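Local coordinates for protein acinetobacter secreted protease CpaA (Acinetobacter nosocomialis M2, PDB 6O38) that is probably a secreted zinc metalloprotease, exported by the type II secretion system and captured here in complex with its chaperone CpaB, at residues A230-I238 / Y541-L549; T374-V385 / I453-E464. One frame throughout, in Å; residues are numbered along the deposited sequence.

Contact 1. Residues A230-I238 / Y541-L549; sequences ANDRDRIII and YNPKYGVRL
Arg233 and Arg235, from the third StcE-like beta-sandwich region, each clasp one main-chain carbonyl of the loop 541-549. Arg233 sits in a type II turn from Asn231 to Asp234. Its CB sets out toward the loop, and CG passes 4.5 Å from Tyr545 O. The bend that follows (chi2 53°) turns CD and the guanidinium along the loop to Gly546. There NE and NH2 both donate to Gly546 O, side-on, at 3.0 and 2.9 Å. The oxygen lies in the guanidinium plane; NH2 meets it nearly along the C=O axis, NE from above the carbonyl plane. NH1 turns back to Asp232 OD1 in a 2.9 Å salt bridge, and that carboxylate also accepts from Ser273 N. NH2 further lies at the edge of the Tyr541 ring, 3.6 Å from CE2, with the two planes 75° apart. Arg235, extended from CG to NE, reaches its carbonyl end-on: NH1 and NH2 share Pro543 O, with NH2 at 2.8 Å. Glu268 pairs with its NH1. On the loop side, Asn542 OD1 accepts from Lys544 N in an Asx turn, while its ND2 donates to Leu522 O. All four bonds across the contact thus run from arginine nitrogens to backbone oxygens, with sandwich-side acids probably balancing the charge; the grip depends on where the loop places two carbonyls.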
# COMPACT_ATOMS: atom_id res chain seq x y z
N ALA A 230 19.87 -17.92 -4.50
CA ALA A 230 18.54 -18.51 -4.60
C ALA A 230 18.04 -18.30 -6.02
O ALA A 230 18.77 -17.81 -6.89
CB ALA A 230 17.59 -17.91 -3.56
N ASN A 231 16.79 -18.67 -6.27
CA ASN A 231 16.15 -18.35 -7.53
C ASN A 231 15.55 -16.95 -7.48
O ASN A 231 15.30 -16.40 -6.40
CB ASN A 231 15.07 -19.39 -7.87
CG ASN A 231 15.66 -20.72 -8.30
OD1 ASN A 231 16.59 -20.77 -9.11
ND2 ASN A 231 15.13 -21.80 -7.76
N ASP A 232 15.33 -16.38 -8.66
CA ASP A 232 14.88 -15.00 -8.76
C ASP A 232 13.56 -14.80 -8.01
O ASP A 232 12.59 -15.52 -8.24
CB ASP A 232 14.73 -14.59 -10.22
CG ASP A 232 14.83 -13.10 -10.43
OD1 ASP A 232 15.24 -12.39 -9.48
OD2 ASP A 232 14.51 -12.63 -11.55
N ARG A 233 13.56 -13.82 -7.10
CA ARG A 233 12.38 -13.38 -6.35
C ARG A 233 11.93 -14.37 -5.28
O ARG A 233 10.80 -14.29 -4.80
CB ARG A 233 11.21 -13.04 -7.28
CG ARG A 233 11.10 -11.57 -7.64
CD ARG A 233 12.40 -11.03 -8.20
NE ARG A 233 12.30 -9.63 -8.57
CZ ARG A 233 13.18 -9.00 -9.35
NH1 ARG A 233 14.23 -9.65 -9.84
NH2 ARG A 233 13.01 -7.72 -9.64
N ASP A 234 12.78 -15.33 -4.90
CA ASP A 234 12.51 -16.11 -3.71
C ASP A 234 12.52 -15.20 -2.49
O ASP A 234 13.27 -14.22 -2.42
CB ASP A 234 13.53 -17.23 -3.54
CG ASP A 234 13.34 -18.35 -4.54
OD1 ASP A 234 12.22 -18.48 -5.09
OD2 ASP A 234 14.31 -19.10 -4.78
N ARG A 235 11.67 -15.52 -1.51
CA ARG A 235 11.49 -14.65 -0.35
C ARG A 235 11.71 -15.43 0.94
O ARG A 235 11.33 -16.60 1.05
CB ARG A 235 10.09 -14.02 -0.35
CG ARG A 235 9.92 -12.94 -1.40
CD ARG A 235 8.64 -12.16 -1.20
NE ARG A 235 8.48 -11.11 -2.20
CZ ARG A 235 7.70 -10.04 -2.06
NH1 ARG A 235 7.01 -9.87 -0.94
NH2 ARG A 235 7.62 -9.14 -3.03
N ILE A 236 12.32 -14.76 1.91
CA ILE A 236 12.52 -15.30 3.25
C ILE A 236 11.95 -14.31 4.25
O ILE A 236 12.35 -13.14 4.27
CB ILE A 236 14.01 -15.56 3.55
CG1 ILE A 236 14.55 -16.70 2.68
CG2 ILE A 236 14.22 -15.86 5.02
CD1 ILE A 236 16.01 -17.00 2.91
N ILE A 237 11.01 -14.78 5.07
CA ILE A 237 10.45 -14.00 6.17
C ILE A 237 11.04 -14.54 7.47
O ILE A 237 11.04 -15.75 7.70
CB ILE A 237 8.92 -14.05 6.19
CG1 ILE A 237 8.35 -13.41 4.92
CG2 ILE A 237 8.37 -13.36 7.43
CD1 ILE A 237 6.84 -13.54 4.80
N ILE A 238 11.54 -13.64 8.31
CA ILE A 238 12.12 -13.99 9.60
C ILE A 238 11.26 -13.34 10.68
O ILE A 238 11.12 -12.11 10.71
CB ILE A 238 13.58 -13.55 9.71
CG1 ILE A 238 14.41 -14.18 8.59
CG2 ILE A 238 14.15 -13.94 11.07
CD1 ILE A 238 15.88 -13.82 8.63
N TYR A 541 11.42 -1.84 -5.41
CA TYR A 541 10.73 -3.01 -5.93
C TYR A 541 9.28 -3.01 -5.46
O TYR A 541 8.98 -2.57 -4.35
CB TYR A 541 11.43 -4.30 -5.50
CG TYR A 541 12.86 -4.39 -5.99
CD1 TYR A 541 13.90 -3.81 -5.26
CD2 TYR A 541 13.18 -5.03 -7.17
CE1 TYR A 541 15.21 -3.89 -5.70
CE2 TYR A 541 14.48 -5.11 -7.62
CZ TYR A 541 15.49 -4.54 -6.88
OH TYR A 541 16.79 -4.61 -7.32
N ASN A 542 8.40 -3.49 -6.33
CA ASN A 542 6.99 -3.67 -6.00
C ASN A 542 6.85 -4.53 -4.74
O ASN A 542 7.35 -5.67 -4.73
CB ASN A 542 6.25 -4.31 -7.17
CG ASN A 542 4.74 -4.29 -7.00
OD1 ASN A 542 4.21 -4.69 -5.96
ND2 ASN A 542 4.04 -3.83 -8.03
N PRO A 543 6.22 -4.02 -3.68
CA PRO A 543 6.19 -4.78 -2.42
C PRO A 543 5.58 -6.16 -2.53
O PRO A 543 6.10 -7.11 -1.93
CB PRO A 543 5.37 -3.87 -1.50
CG PRO A 543 5.55 -2.50 -2.06
CD PRO A 543 5.59 -2.70 -3.55
N LYS A 544 4.50 -6.32 -3.30
CA LYS A 544 3.83 -7.60 -3.41
C LYS A 544 4.43 -8.50 -4.48
O LYS A 544 4.64 -9.70 -4.24
CB LYS A 544 2.34 -7.38 -3.70
CG LYS A 544 1.56 -8.67 -3.93
CD LYS A 544 0.06 -8.45 -3.89
CE LYS A 544 -0.68 -9.77 -3.88
NZ LYS A 544 -0.04 -10.77 -2.98
N TYR A 545 4.72 -7.96 -5.66
CA TYR A 545 5.09 -8.78 -6.80
C TYR A 545 6.59 -8.78 -7.09
O TYR A 545 7.06 -9.66 -7.82
CB TYR A 545 4.32 -8.33 -8.04
CG TYR A 545 2.82 -8.38 -7.84
CD1 TYR A 545 2.15 -9.59 -7.84
CD2 TYR A 545 2.09 -7.22 -7.64
CE1 TYR A 545 0.78 -9.64 -7.65
CE2 TYR A 545 0.72 -7.26 -7.45
CZ TYR A 545 0.07 -8.48 -7.45
OH TYR A 545 -1.29 -8.53 -7.26
N GLY A 546 7.34 -7.82 -6.56
CA GLY A 546 8.78 -7.81 -6.73
C GLY A 546 9.28 -7.17 -8.00
O GLY A 546 10.48 -7.21 -8.26
N VAL A 547 8.39 -6.58 -8.81
CA VAL A 547 8.81 -5.92 -10.04
C VAL A 547 9.67 -4.71 -9.70
O VAL A 547 9.29 -3.87 -8.87
CB VAL A 547 7.59 -5.53 -10.88
CG1 VAL A 547 8.03 -4.76 -12.12
CG2 VAL A 547 6.79 -6.76 -11.26
N ARG A 548 10.83 -4.62 -10.33
CA ARG A 548 11.70 -3.46 -10.15
C ARG A 548 11.04 -2.21 -10.74
O ARG A 548 10.61 -2.21 -11.90
CB ARG A 548 13.06 -3.71 -10.78
CG ARG A 548 13.94 -2.47 -10.89
CD ARG A 548 15.41 -2.84 -10.83
NE ARG A 548 15.75 -3.95 -11.72
CZ ARG A 548 16.70 -4.83 -11.47
NH1 ARG A 548 17.41 -4.74 -10.35
NH2 ARG A 548 16.95 -5.81 -12.33
N LEU A 549 10.97 -1.15 -9.94
CA LEU A 549 10.24 0.06 -10.30
C LEU A 549 11.12 1.07 -11.03
O LEU A 549 11.21 2.23 -10.64
CB LEU A 549 9.62 0.68 -9.05
CG LEU A 549 8.62 -0.19 -8.29
CD1 LEU A 549 8.08 0.54 -7.07
CD2 LEU A 549 7.49 -0.63 -9.20

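Contact 2. Residues T374-V385 / I453-E464; sequences TIDMLLVSSPEV and ILADGVYYQGNE
Leu378 O accepts from Tyr459 N at 2.7 Å, and the CA-H of Val458 approaches the same oxygen. It is one rung of a parallel ladder between strands 374-381 and 457-462, in what is probably the central sheet of the reprolysin-like peptidase. The ladder runs from Gly457 N to Asp376 O through Leu378 N to Gly457 O and Val380 N to Tyr459 O, then Gln461 N to Val380 O and Ser382 N to Gln461 O. Just before it, Asp456 OD2 receives Asp376 N at 3.1 Å, nearly straight at 172°. The other oxygen of that carboxylate, OD1, is held by Asn572 N, while Asp376 OD1 pairs with Arg419.

One face carries Met377, Leu379, Ser381, Tyr459 and Gln461 and is covered by helices 391-411 and 496-504. Selenomethionine Met377 bends at chi2 and chi3, which brings its CE to Tyr459 CB (3.7 Å). The Tyr459 ring leads away from strand 374-381 to touch Glu499 on the zinc-binding helix, its OH bonded to Asn486. Farther along, Gln461 NE2 donates to Ser381 OG, with a second bond to Ala394 O.

The other face is largely apolar. Leu378 CB rests on Ala455 CB, and its CD1 meets Ile453 CD1 (3.9 Å), within the Schellman motif that ends helix 444-452, with Leu454 at C-prime. Val380 CG2 lies against Val458 CG2, while CG1, anti to the backbone N (chi1 -174°), reaches the edge of the Tyr460 ring at CD1, 3.6 Å away. Beyond the ladder, Ser382 caps helix 383-389 through a weak bond from Glu384 N. Beside it, Tyr460 OH donates to Glu464 OE2 at 2.8 Å on the syn side, the same oxygen that forms a salt bridge with Lys427.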
# COMPACT_ATOMS: atom_id res chain seq x y z
N THR A 374 13.97 20.30 3.13
CA THR A 374 12.61 20.74 3.38
C THR A 374 12.20 21.77 2.34
O THR A 374 12.84 22.82 2.21
CB THR A 374 12.48 21.32 4.79
OG1 THR A 374 12.83 20.33 5.75
CG2 THR A 374 11.05 21.79 5.04
N ILE A 375 11.14 21.48 1.60
CA ILE A 375 10.59 22.39 0.60
C ILE A 375 9.34 23.02 1.21
O ILE A 375 8.32 22.35 1.40
CB ILE A 375 10.27 21.67 -0.71
CG1 ILE A 375 11.54 21.05 -1.30
CG2 ILE A 375 9.63 22.62 -1.71
CD1 ILE A 375 11.31 20.27 -2.57
N ASP A 376 9.41 24.32 1.51
CA ASP A 376 8.29 25.02 2.11
C ASP A 376 7.25 25.35 1.04
O ASP A 376 7.59 25.87 -0.03
CB ASP A 376 8.77 26.30 2.80
CG ASP A 376 9.54 26.02 4.08
OD1 ASP A 376 9.40 24.91 4.62
OD2 ASP A 376 10.28 26.92 4.53
N MSE A 377 5.99 25.06 1.34
CA MSE A 377 4.92 25.25 0.37
C MSE A 377 3.84 26.20 0.88
O MSE A 377 3.50 26.20 2.06
CB MSE A 377 4.28 23.90 0.01
CG MSE A 377 5.23 22.93 -0.67
SE MSE A 377 5.68 23.44 -2.50
CE MSE A 377 3.90 23.34 -3.29
N LEU A 378 3.31 27.01 -0.04
CA LEU A 378 2.17 27.89 0.25
C LEU A 378 0.92 27.27 -0.36
O LEU A 378 0.86 27.05 -1.58
CB LEU A 378 2.41 29.29 -0.32
CG LEU A 378 1.19 30.21 -0.36
CD1 LEU A 378 0.65 30.48 1.04
CD2 LEU A 378 1.52 31.51 -1.08
N LEU A 379 -0.07 26.98 0.48
CA LEU A 379 -1.30 26.35 0.04
C LEU A 379 -2.36 27.43 -0.19
O LEU A 379 -2.69 28.18 0.73
CB LEU A 379 -1.78 25.33 1.07
CG LEU A 379 -0.76 24.26 1.46
CD1 LEU A 379 -1.37 23.26 2.44
CD2 LEU A 379 -0.22 23.55 0.23
N VAL A 380 -2.88 27.49 -1.41
CA VAL A 380 -3.90 28.46 -1.79
C VAL A 380 -5.17 27.71 -2.17
O VAL A 380 -5.13 26.82 -3.02
CB VAL A 380 -3.42 29.35 -2.96
CG1 VAL A 380 -4.44 30.45 -3.23
CG2 VAL A 380 -2.05 29.94 -2.65
N SER A 381 -6.28 28.07 -1.53
CA SER A 381 -7.57 27.45 -1.79
C SER A 381 -8.54 28.50 -2.30
O SER A 381 -8.68 29.57 -1.69
CB SER A 381 -8.13 26.78 -0.53
OG SER A 381 -9.07 25.78 -0.86
N SER A 382 -9.21 28.20 -3.40
CA SER A 382 -10.16 29.14 -3.98
C SER A 382 -11.40 29.24 -3.10
O SER A 382 -11.83 28.25 -2.51
CB SER A 382 -10.56 28.69 -5.39
OG SER A 382 -11.56 29.54 -5.93
N PRO A 383 -11.98 30.44 -2.97
CA PRO A 383 -13.26 30.55 -2.25
C PRO A 383 -14.36 29.69 -2.83
O PRO A 383 -15.24 29.24 -2.09
CB PRO A 383 -13.60 32.05 -2.36
CG PRO A 383 -12.29 32.72 -2.63
CD PRO A 383 -11.48 31.75 -3.43
N GLU A 384 -14.34 29.44 -4.14
CA GLU A 384 -15.30 28.52 -4.74
C GLU A 384 -15.17 27.13 -4.14
O GLU A 384 -16.17 26.44 -3.92
CB GLU A 384 -15.12 28.48 -6.26
CG GLU A 384 -15.70 29.69 -6.98
CD GLU A 384 -15.48 29.63 -8.48
OE1 GLU A 384 -14.57 28.90 -8.92
OE2 GLU A 384 -16.23 30.30 -9.22
N VAL A 385 -13.93 26.69 -3.88
CA VAL A 385 -13.73 25.38 -3.26
C VAL A 385 -14.23 25.38 -1.82
O VAL A 385 -14.86 24.42 -1.37
CB VAL A 385 -12.24 24.98 -3.34
CG1 VAL A 385 -11.99 23.69 -2.57
CG2 VAL A 385 -11.83 24.82 -4.79
N ILE A 453 6.21 34.62 4.07
CA ILE A 453 6.44 33.41 4.86
C ILE A 453 7.60 32.59 4.32
O ILE A 453 7.86 31.49 4.82
CB ILE A 453 5.17 32.56 4.95
CG1 ILE A 453 4.82 31.96 3.59
CG2 ILE A 453 4.01 33.39 5.48
CD1 ILE A 453 3.51 31.22 3.55
N LEU A 454 8.30 33.09 3.29
CA LEU A 454 9.45 32.40 2.70
C LEU A 454 9.07 31.01 2.19
O LEU A 454 9.73 30.01 2.47
CB LEU A 454 10.62 32.32 3.69
CG LEU A 454 11.21 33.66 4.13
CD1 LEU A 454 12.29 33.46 5.18
CD2 LEU A 454 11.75 34.42 2.93
N ALA A 455 7.98 30.96 1.43
CA ALA A 455 7.53 29.70 0.84
C ALA A 455 8.38 29.39 -0.38
O ALA A 455 8.48 30.21 -1.31
CB ALA A 455 6.05 29.79 0.46
N ASP A 456 9.00 28.21 -0.39
CA ASP A 456 9.80 27.81 -1.54
C ASP A 456 8.93 27.56 -2.77
O ASP A 456 9.40 27.72 -3.90
CB ASP A 456 10.62 26.56 -1.20
CG ASP A 456 11.73 26.84 -0.21
OD1 ASP A 456 12.46 27.83 -0.41
OD2 ASP A 456 11.87 26.07 0.76
N GLY A 457 7.67 27.18 -2.56
CA GLY A 457 6.76 26.95 -3.66
C GLY A 457 5.34 27.28 -3.26
O GLY A 457 5.05 27.56 -2.09
N VAL A 458 4.46 27.26 -4.25
CA VAL A 458 3.05 27.57 -4.06
C VAL A 458 2.22 26.49 -4.75
O VAL A 458 2.59 26.00 -5.82
CB VAL A 458 2.70 28.98 -4.61
CG1 VAL A 458 3.29 29.18 -5.99
CG2 VAL A 458 1.19 29.20 -4.63
N TYR A 459 1.11 26.10 -4.12
CA TYR A 459 0.19 25.13 -4.68
C TYR A 459 -1.23 25.65 -4.54
O TYR A 459 -1.60 26.21 -3.50
CB TYR A 459 0.33 23.77 -4.00
CG TYR A 459 -0.27 22.63 -4.79
CD1 TYR A 459 -1.60 22.28 -4.65
CD2 TYR A 459 0.51 21.91 -5.70
CE1 TYR A 459 -2.15 21.25 -5.37
CE2 TYR A 459 -0.03 20.88 -6.43
CZ TYR A 459 -1.36 20.55 -6.26
OH TYR A 459 -1.91 19.52 -6.99
N TYR A 460 -2.03 25.47 -5.59
CA TYR A 460 -3.34 26.09 -5.70
C TYR A 460 -4.41 25.01 -5.86
O TYR A 460 -4.27 24.10 -6.68
CB TYR A 460 -3.38 27.05 -6.89
CG TYR A 460 -4.74 27.69 -7.13
CD1 TYR A 460 -5.27 28.59 -6.21
CD2 TYR A 460 -5.47 27.39 -8.27
CE1 TYR A 460 -6.51 29.17 -6.43
CE2 TYR A 460 -6.70 27.97 -8.49
CZ TYR A 460 -7.22 28.86 -7.57
OH TYR A 460 -8.45 29.44 -7.79
N GLN A 461 -5.47 25.13 -5.07
CA GLN A 461 -6.63 24.24 -5.13
C GLN A 461 -7.83 25.07 -5.55
O GLN A 461 -8.34 25.87 -4.76
CB GLN A 461 -6.86 23.55 -3.79
CG GLN A 461 -8.17 22.78 -3.69
CD GLN A 461 -8.28 22.00 -2.39
OE1 GLN A 461 -7.92 20.83 -2.32
NE2 GLN A 461 -8.77 22.66 -1.34
N GLY A 462 -8.29 24.87 -6.79
CA GLY A 462 -9.34 25.69 -7.36
C GLY A 462 -10.50 24.86 -7.88
O GLY A 462 -10.48 23.63 -7.82
N ASN A 463 -11.50 25.57 -8.40
CA ASN A 463 -12.69 24.94 -8.97
C ASN A 463 -12.89 25.32 -10.44
O ASN A 463 -13.93 25.00 -11.01
CB ASN A 463 -13.93 25.32 -8.15
CG ASN A 463 -15.12 24.42 -8.44
OD1 ASN A 463 -14.97 23.21 -8.59
ND2 ASN A 463 -16.31 25.01 -8.51
N GLU A 464 -11.91 25.98 -11.05
CA GLU A 464 -12.01 26.33 -12.46
C GLU A 464 -11.87 25.07 -13.32
O GLU A 464 -11.18 24.12 -12.94
CB GLU A 464 -10.94 27.34 -12.84
CG GLU A 464 -10.94 28.62 -12.00
CD GLU A 464 -10.26 28.44 -10.64
OE1 GLU A 464 -9.54 27.43 -10.47
OE2 GLU A 464 -10.45 29.30 -9.76

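From the N terminus, the chain first lays down 230-238, a turn leading into strand 235-240 of the third sandwich region, then passes through the last sandwich region into strand 367-381. Contact 2 closes the inner loop: 67 largely helical residues, with strand 416-425 among them, separate 374-385 from 453-464. The zinc-binding helix 496-504 follows. Only later does 541-549 return to 230-238, so contact 1 closes a loop of 302 residues with contact 2 nested inside it. The two centres are 39 Å apart. Contact 2 joins neighbouring strands within the peptidase part, whereas contact 1 ties a loop from beyond the zinc site to the sandwich region.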